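Local structure of Rho guanyl nucleotide exchange factor (Rom2), putative (Aspergillus fumigatus Af293, 5O51) at residues S13-S18 with G41-E46; M90-L95 with V102-K107; I264-E267 with A272-L275. The protein probably acts as a guanine-nucleotide exchange factor for Rho-type GTPases, the chain here being its CNH domain, a seven-bladed beta-propeller. All coordinates share one frame; numbering follows the deposited sequence.

How the contacts relate
The N-terminal strand 8-12 completes the last propeller blade by pairing with strand 327-333. Contact 1 follows it: the loop 13-18 closes back on strand 41-46 of the next blade. Contact 2 comes later and closes the connection between strands 84-89 and 107-110. Contact 3 spans the short loop from strand 264-265 to strand 272-276, where one blade passes into the next. The three follow in series; none nests in or crosses another. Contacts 1 and 2 touch, through Ile44 CD1 and Leu93 CB at 4.2 Å. Contact 3 lies across the propeller's centre from contact 2, centres about 37 Å apart. Contacts 1 and 3 join successive blades, while contact 2 folds one connection on itself against strand 57-61.

Contact 1 of 3, residues S13-S18 with G41-E46; sequences SNFFTS and GIFISE
Phe15 and Phe16 both turn their ring edges toward the ring of Phe43. The three residues form an aromatic cluster between a loop and a strand. Phe15 meets Phe43 in a T-shaped pair, with the planes at 78°. Its CE2 and CZ do the touching, and Phe15 CE2 lies 4.0 Å from Phe43 CD2. They stand over one face of Phe43, displaced toward the rim. This is the closer-packed pair. Phe16 makes a second T-shaped pair, with planes at 83° and ring centroids 5.9 Å apart. Here the touch is slighter, Phe16 CE1 to Phe43 CD1 at 4.1 Å. The loop rings also pack on each other, since Phe15 CD2 sits 3.7 Å above the plane of the Phe16 ring, over its centre. CG of Phe15 is anti to its own nitrogen (chi1 -176°), whereas CG of Phe16 is anti to its carbonyl carbon. This difference lets two adjacent residues bring their ring edges to the same Phe43 ring. Phe16 and Phe43 are buried. Phe15 is partly exposed and marks the solvent side, with Lys55 and Pro56 against it. Strand 41-46 lies between strands 33-38 and 57-61. Phe16 also meets the ring of Tyr36 on strand 33-38, and its backbone bonds to Asp328. The cluster therefore joins the blade that closes the propeller to the blade that follows it.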
loop_
_atom_site.group_PDB
_atom_site.type_symbol
_atom_site.label_atom_id
_atom_site.label_comp_id
_atom_site.label_asym_id
_atom_site.label_seq_id
_atom_site.Cartn_x
_atom_site.Cartn_y
_atom_site.Cartn_z
ATOM N N SER A 13 -8.672 11.798 -16.544
ATOM C CA SER A 13 -8.098 13.110 -16.399
ATOM C C SER A 13 -9.189 14.220 -16.248
ATOM O O SER A 13 -8.844 15.430 -16.164
ATOM C CB SER A 13 -7.264 13.437 -17.636
ATOM O OG SER A 13 -8.091 13.664 -18.752
ATOM N N ASN A 14 -10.468 13.832 -16.328
ATOM C CA ASN A 14 -11.561 14.845 -16.428
ATOM C C ASN A 14 -12.336 15.134 -15.168
ATOM O O ASN A 14 -12.807 16.244 -15.012
ATOM C CB ASN A 14 -12.559 14.450 -17.509
ATOM C CG ASN A 14 -11.991 14.613 -18.901
ATOM O OD1 ASN A 14 -11.945 13.651 -19.668
ATOM N ND2 ASN A 14 -11.561 15.831 -19.242
ATOM N N PHE A 15 -12.440 14.146 -14.265
ATOM C CA PHE A 15 -13.442 14.159 -13.237
ATOM C C PHE A 15 -12.911 14.679 -11.893
ATOM O O PHE A 15 -13.622 15.402 -11.212
ATOM C CB PHE A 15 -14.027 12.761 -13.112
ATOM C CG PHE A 15 -15.189 12.641 -12.110
ATOM C CD1 PHE A 15 -16.475 13.017 -12.454
ATOM C CD2 PHE A 15 -14.981 12.106 -10.845
ATOM C CE1 PHE A 15 -17.532 12.875 -11.541
ATOM C CE2 PHE A 15 -16.039 11.986 -9.943
ATOM C CZ PHE A 15 -17.307 12.354 -10.306
ATOM N N PHE A 16 -11.694 14.292 -11.495
ATOM C CA PHE A 16 -11.138 14.650 -10.164
ATOM C C PHE A 16 -10.277 15.893 -10.405
ATOM O O PHE A 16 -9.638 16.029 -11.486
ATOM C CB PHE A 16 -10.318 13.487 -9.570
ATOM C CG PHE A 16 -11.136 12.282 -9.242
ATOM C CD1 PHE A 16 -11.952 12.254 -8.109
ATOM C CD2 PHE A 16 -11.107 11.136 -10.083
ATOM C CE1 PHE A 16 -12.764 11.126 -7.841
ATOM C CE2 PHE A 16 -11.881 10.040 -9.814
ATOM C CZ PHE A 16 -12.698 10.004 -8.689
ATOM N N THR A 17 -10.279 16.803 -9.441
ATOM C CA THR A 17 -9.709 18.150 -9.608
ATOM C C THR A 17 -9.054 18.542 -8.338
ATOM O O THR A 17 -9.126 17.824 -7.302
ATOM C CB THR A 17 -10.729 19.276 -10.063
ATOM O OG1 THR A 17 -11.582 19.701 -9.001
ATOM C CG2 THR A 17 -11.605 18.866 -11.247
ATOM N N SER A 18 -8.424 19.723 -8.402
ATOM C CA SER A 18 -7.916 20.394 -7.219
ATOM C C SER A 18 -8.991 20.539 -6.100
ATOM O O SER A 18 -8.655 20.621 -4.935
ATOM C CB SER A 18 -7.307 21.787 -7.582
ATOM O OG SER A 18 -8.263 22.624 -8.267
ATOM N N GLY A 41 -15.928 11.706 -0.387
ATOM C CA GLY A 41 -16.755 10.538 -0.739
ATOM C C GLY A 41 -15.963 9.404 -1.428
ATOM O O GLY A 41 -14.795 9.550 -1.676
ATOM N N ILE A 42 -16.648 8.288 -1.677
ATOM C CA ILE A 42 -16.175 7.104 -2.398
ATOM C C ILE A 42 -16.990 7.004 -3.693
ATOM O O ILE A 42 -18.265 7.153 -3.711
ATOM C CB ILE A 42 -16.296 5.878 -1.506
ATOM C CG1 ILE A 42 -15.377 6.024 -0.292
ATOM C CG2 ILE A 42 -15.884 4.566 -2.230
ATOM C CD1 ILE A 42 -15.629 4.987 0.774
ATOM N N PHE A 43 -16.270 6.763 -4.794
ATOM C CA PHE A 43 -16.849 6.682 -6.158
ATOM C C PHE A 43 -16.463 5.349 -6.803
ATOM O O PHE A 43 -15.405 4.740 -6.444
ATOM C CB PHE A 43 -16.356 7.837 -7.011
ATOM C CG PHE A 43 -16.703 9.254 -6.489
ATOM C CD1 PHE A 43 -15.904 9.894 -5.535
ATOM C CD2 PHE A 43 -17.814 9.951 -7.000
ATOM C CE1 PHE A 43 -16.246 11.169 -5.055
ATOM C CE2 PHE A 43 -18.149 11.230 -6.554
ATOM C CZ PHE A 43 -17.337 11.859 -5.592
ATOM N N ILE A 44 -17.273 4.900 -7.769
ATOM C CA ILE A 44 -16.965 3.696 -8.595
ATOM C C ILE A 44 -17.123 4.011 -10.053
ATOM O O ILE A 44 -18.038 4.763 -10.436
ATOM C CB ILE A 44 -17.803 2.479 -8.179
ATOM C CG1 ILE A 44 -17.443 1.224 -8.961
ATOM C CG2 ILE A 44 -19.318 2.671 -8.319
ATOM C CD1 ILE A 44 -17.795 -0.036 -8.197
ATOM N N SER A 45 -16.192 3.511 -10.887
ATOM C CA SER A 45 -16.313 3.554 -12.355
ATOM C C SER A 45 -15.929 2.163 -12.905
ATOM O O SER A 45 -15.421 1.319 -12.179
ATOM C CB SER A 45 -15.363 4.588 -13.022
ATOM O OG SER A 45 -14.009 4.182 -12.840
ATOM N N GLU A 46 -16.133 2.006 -14.199
ATOM C CA GLU A 46 -15.742 0.823 -14.978
ATOM C C GLU A 46 -14.344 1.076 -15.458
ATOM O O GLU A 46 -14.042 2.167 -15.976
ATOM C CB GLU A 46 -16.608 0.635 -16.244
ATOM C CG GLU A 46 -18.104 0.518 -15.999
ATOM C CD GLU A 46 -18.561 -0.881 -15.649
ATOM O OE1 GLU A 46 -18.074 -1.859 -16.273
ATOM O OE2 GLU A 46 -19.438 -1.001 -14.763
#

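Contact 2 of 3, residues M90-L95 with V102-K107; sequences MEALEL and VAKRPK
Ala103 and Ala92 have the nearest CA atoms across the contact, 4.8 Å apart. Each belongs to a short 3-10 turn. Along 102-107, Val102 comes first and accepts the bond from Arg105 N that closes its own turn. Ala103 then makes the apolar touch. Its methyl packs against the side chain of Glu91, with Ala103 CB 3.8 Å from Glu91 CG. Its carbonyl lies against the other alanine, Ala103 O to Ala92 CB at 3.3 Å. Next, Lys104 supplies the polar link. Its chain runs extended to CE and bends at the last torsion (chi4 -84°), which brings the ammonium to the first turn. Lys104 NZ donates to Ala92 O over 2.9 Å, approaching nearly head-on at a C=O...N angle of 162°. The same nitrogen bonds to Val59 O, so one ammonium donates to two backbone carbonyls. Beyond it, Pro106 leads into strand 107-110 and packs on Ser86 and Tyr88 of strand 84-89. Lys104 and Leu93 rest on Leu60 and Val59 respectively. The paired turns thus fasten the long connection between strands 84-89 and 107-110 to strand 57-61, the outer strand of the preceding blade.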
loop_
_atom_site.group_PDB
_atom_site.type_symbol
_atom_site.label_atom_id
_atom_site.label_comp_id
_atom_site.label_asym_id
_atom_site.label_seq_id
_atom_site.Cartn_x
_atom_site.Cartn_y
_atom_site.Cartn_z
ATOM N N MET A 90 -19.915 -5.682 0.110
ATOM C CA MET A 90 -19.656 -5.310 -1.291
ATOM C C MET A 90 -20.887 -4.946 -2.084
ATOM O O MET A 90 -20.822 -4.192 -3.066
ATOM C CB MET A 90 -18.914 -6.451 -2.034
ATOM C CG MET A 90 -17.923 -5.900 -3.043
ATOM S SD MET A 90 -16.362 -5.437 -2.241
ATOM C CE MET A 90 -15.640 -7.078 -2.229
ATOM N N GLU A 91 -22.031 -5.474 -1.689
ATOM C CA GLU A 91 -23.268 -5.009 -2.312
ATOM C C GLU A 91 -23.524 -3.490 -2.125
ATOM O O GLU A 91 -24.191 -2.896 -2.983
ATOM C CB GLU A 91 -24.464 -5.877 -1.890
ATOM C CG GLU A 91 -24.731 -5.912 -0.402
ATOM C CD GLU A 91 -25.770 -6.952 0.035
ATOM O OE1 GLU A 91 -26.499 -7.505 -0.828
ATOM O OE2 GLU A 91 -25.858 -7.191 1.272
ATOM N N ALA A 92 -22.951 -2.833 -1.095
ATOM C CA ALA A 92 -22.952 -1.344 -1.043
ATOM C C ALA A 92 -22.585 -0.648 -2.371
ATOM O O ALA A 92 -22.968 0.511 -2.620
ATOM C CB ALA A 92 -21.973 -0.826 0.019
ATOM N N LEU A 93 -21.787 -1.325 -3.189
ATOM C CA LEU A 93 -21.363 -0.779 -4.455
ATOM C C LEU A 93 -22.365 -0.982 -5.593
ATOM O O LEU A 93 -22.184 -0.361 -6.616
ATOM C CB LEU A 93 -20.029 -1.391 -4.852
ATOM C CG LEU A 93 -18.891 -1.180 -3.835
ATOM C CD1 LEU A 93 -17.724 -2.092 -4.112
ATOM C CD2 LEU A 93 -18.341 0.225 -3.845
ATOM N N GLU A 94 -23.413 -1.800 -5.423
ATOM C CA GLU A 94 -24.344 -2.103 -6.549
ATOM C C GLU A 94 -25.105 -0.861 -7.043
ATOM O O GLU A 94 -25.440 0.018 -6.255
ATOM C CB GLU A 94 -25.450 -3.113 -6.177
ATOM C CG GLU A 94 -25.082 -4.457 -5.564
ATOM C CD GLU A 94 -24.100 -5.281 -6.351
ATOM O OE1 GLU A 94 -23.926 -5.005 -7.558
ATOM O OE2 GLU A 94 -23.530 -6.236 -5.743
ATOM N N LEU A 95 -25.439 -0.859 -8.335
ATOM C CA LEU A 95 -26.344 0.140 -8.942
ATOM C C LEU A 95 -27.741 0.095 -8.296
ATOM O O LEU A 95 -28.250 1.118 -7.841
ATOM C CB LEU A 95 -26.434 -0.117 -10.450
ATOM C CG LEU A 95 -26.965 0.937 -11.416
ATOM C CD1 LEU A 95 -26.390 2.327 -11.147
ATOM C CD2 LEU A 95 -26.630 0.443 -12.818
ATOM N N VAL A 102 -29.657 -0.501 3.853
ATOM C CA VAL A 102 -28.842 -1.065 4.919
ATOM C C VAL A 102 -27.436 -1.580 4.466
ATOM O O VAL A 102 -26.514 -1.594 5.276
ATOM C CB VAL A 102 -29.652 -2.163 5.700
ATOM C CG1 VAL A 102 -29.975 -3.370 4.805
ATOM C CG2 VAL A 102 -28.908 -2.566 6.984
ATOM N N ALA A 103 -27.276 -1.967 3.196
ATOM C CA ALA A 103 -25.944 -2.263 2.615
ATOM C C ALA A 103 -24.895 -1.126 2.679
ATOM O O ALA A 103 -23.703 -1.399 2.800
ATOM C CB ALA A 103 -26.097 -2.733 1.175
ATOM N N LYS A 104 -25.323 0.139 2.620
ATOM C CA LYS A 104 -24.397 1.276 2.797
ATOM C C LYS A 104 -24.173 1.623 4.251
ATOM O O LYS A 104 -23.546 2.617 4.546
ATOM C CB LYS A 104 -24.859 2.500 2.007
ATOM C CG LYS A 104 -25.044 2.186 0.510
ATOM C CD LYS A 104 -25.375 3.413 -0.274
ATOM C CE LYS A 104 -25.687 3.089 -1.744
ATOM N NZ LYS A 104 -24.397 3.015 -2.475
ATOM N N ARG A 105 -24.636 0.792 5.176
ATOM C CA ARG A 105 -24.326 1.041 6.626
ATOM C C ARG A 105 -22.912 0.580 7.050
ATOM O O ARG A 105 -22.541 -0.551 6.779
ATOM C CB ARG A 105 -25.374 0.360 7.515
ATOM C CG ARG A 105 -25.556 1.030 8.883
ATOM C CD ARG A 105 -26.943 0.733 9.455
ATOM N NE ARG A 105 -28.004 1.371 8.668
ATOM C CZ ARG A 105 -29.311 1.237 8.891
ATOM N NH1 ARG A 105 -29.747 0.474 9.891
ATOM N NH2 ARG A 105 -30.186 1.874 8.108
ATOM N N PRO A 106 -22.119 1.451 7.686
ATOM C CA PRO A 106 -20.801 0.942 8.102
ATOM C C PRO A 106 -20.827 0.106 9.342
ATOM O O PRO A 106 -21.596 0.383 10.213
ATOM C CB PRO A 106 -19.983 2.215 8.371
ATOM C CG PRO A 106 -21.017 3.266 8.634
ATOM C CD PRO A 106 -22.125 2.929 7.661
ATOM N N LYS A 107 -19.946 -0.888 9.410
ATOM C CA LYS A 107 -19.636 -1.594 10.625
ATOM C C LYS A 107 -18.260 -1.116 11.155
ATOM O O LYS A 107 -17.216 -1.346 10.533
ATOM C CB LYS A 107 -19.708 -3.070 10.317
ATOM C CG LYS A 107 -19.728 -3.970 11.520
ATOM C CD LYS A 107 -20.481 -5.270 11.217
ATOM C CE LYS A 107 -19.992 -6.425 12.102
ATOM N NZ LYS A 107 -19.911 -6.089 13.564
#

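Contact 3 of 3, residues I264-E267 with A272-L275; sequences ISWE and AFAL
Trp266 receives the ring edge of Phe273 in an offset edge-to-face pair, with the planes at 60°. The centroid of the indole's five-membered ring is 5.2 Å from that of the Phe273 ring. One corner of the phenyl does the touching. Phe273 CE2 lies 3.5 Å from Trp266 NE1 and 3.6 Å from Trp266 CE2. This corner stands above one face of the indole, displaced toward its rim. The opposite face is covered by Ile264, whose CG2 sits 3.5 Å above the indole plane over the centre. The indole's polar edge is fixed as well: the buried NE1 donates to Ser248 OG, consistent with a set ring rotation. In both aromatic residues CG is anti to the carbonyl carbon (chi1 -62° for Trp266 and -70° for Phe273); both side chains start toward the other segment and meet at an oblique angle. Farther out, Ala282 touches both rings, and Ile280 and Arg291 also pack on Trp266. On the backbone, Ile264 bonds to Ser248 of strand 247-251, and Trp266 to Asp246 just before that strand. Phe273 reaches Ile231 and His232 on strand 230-236. The pair forms part of the packing between two successive propeller blades, 230-265 and 272-303.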
loop_
_atom_site.group_PDB
_atom_site.type_symbol
_atom_site.label_atom_id
_atom_site.label_comp_id
_atom_site.label_asym_id
_atom_site.label_seq_id
_atom_site.Cartn_x
_atom_site.Cartn_y
_atom_site.Cartn_z
ATOM N N ILE A 264 21.209 -0.149 -4.597
ATOM C CA ILE A 264 20.626 1.091 -5.178
ATOM C C ILE A 264 20.499 2.078 -4.056
ATOM O O ILE A 264 20.019 1.743 -2.973
ATOM C CB ILE A 264 19.204 0.846 -5.789
ATOM C CG1 ILE A 264 19.290 -0.068 -7.011
ATOM C CG2 ILE A 264 18.470 2.137 -6.116
ATOM C CD1 ILE A 264 17.998 -0.724 -7.365
ATOM N N SER A 265 20.922 3.299 -4.320
ATOM C CA SER A 265 20.616 4.437 -3.467
ATOM C C SER A 265 19.658 5.313 -4.262
ATOM O O SER A 265 20.027 5.777 -5.351
ATOM C CB SER A 265 21.913 5.234 -3.117
ATOM O OG SER A 265 22.540 4.653 -1.947
ATOM N N TRP A 266 18.484 5.608 -3.711
ATOM C CA TRP A 266 17.444 6.372 -4.489
ATOM C C TRP A 266 17.796 7.856 -4.553
ATOM O O TRP A 266 18.324 8.442 -3.576
ATOM C CB TRP A 266 16.038 6.090 -3.876
ATOM C CG TRP A 266 15.668 4.614 -3.959
ATOM C CD1 TRP A 266 15.667 3.739 -2.956
ATOM C CD2 TRP A 266 15.352 3.871 -5.141
ATOM N NE1 TRP A 266 15.354 2.466 -3.411
ATOM C CE2 TRP A 266 15.161 2.530 -4.759
ATOM C CE3 TRP A 266 15.205 4.223 -6.513
ATOM C CZ2 TRP A 266 14.812 1.513 -5.670
ATOM C CZ3 TRP A 266 14.829 3.220 -7.438
ATOM C CH2 TRP A 266 14.643 1.862 -7.007
ATOM N N GLU A 267 17.547 8.467 -5.706
ATOM C CA GLU A 267 17.717 9.927 -5.855
ATOM C C GLU A 267 16.853 10.749 -5.000
ATOM O O GLU A 267 17.324 11.746 -4.512
ATOM C CB GLU A 267 17.644 10.386 -7.318
ATOM C CG GLU A 267 18.712 9.656 -8.180
ATOM C CD GLU A 267 18.866 10.257 -9.560
ATOM O OE1 GLU A 267 18.326 11.363 -9.832
ATOM O OE2 GLU A 267 19.567 9.645 -10.353
ATOM N N ALA A 272 6.778 4.806 -1.795
ATOM C CA ALA A 272 6.119 3.560 -2.277
ATOM C C ALA A 272 6.938 2.906 -3.364
ATOM O O ALA A 272 7.753 3.602 -4.033
ATOM C CB ALA A 272 4.680 3.865 -2.744
ATOM N N PHE A 273 6.728 1.593 -3.550
ATOM C CA PHE A 273 7.499 0.811 -4.488
ATOM C C PHE A 273 6.598 -0.183 -5.226
ATOM O O PHE A 273 5.633 -0.643 -4.680
ATOM C CB PHE A 273 8.590 -0.012 -3.722
ATOM C CG PHE A 273 9.710 0.827 -3.153
ATOM C CD1 PHE A 273 9.578 1.437 -1.925
ATOM C CD2 PHE A 273 10.835 1.070 -3.886
ATOM C CE1 PHE A 273 10.593 2.237 -1.416
ATOM C CE2 PHE A 273 11.854 1.874 -3.408
ATOM C CZ PHE A 273 11.727 2.457 -2.175
ATOM N N ALA A 274 6.960 -0.522 -6.450
ATOM C CA ALA A 274 6.401 -1.643 -7.160
ATOM C C ALA A 274 7.415 -2.374 -8.019
ATOM O O ALA A 274 8.328 -1.747 -8.618
ATOM C CB ALA A 274 5.291 -1.153 -8.037
ATOM N N LEU A 275 7.236 -3.689 -8.105
ATOM C CA LEU A 275 8.075 -4.549 -8.953
ATOM C C LEU A 275 7.318 -5.049 -10.195
ATOM O O LEU A 275 6.257 -5.656 -10.095
ATOM C CB LEU A 275 8.637 -5.676 -8.098
ATOM C CG LEU A 275 9.526 -6.731 -8.775
ATOM C CD1 LEU A 275 10.697 -6.148 -9.577
ATOM C CD2 LEU A 275 10.024 -7.699 -7.718
#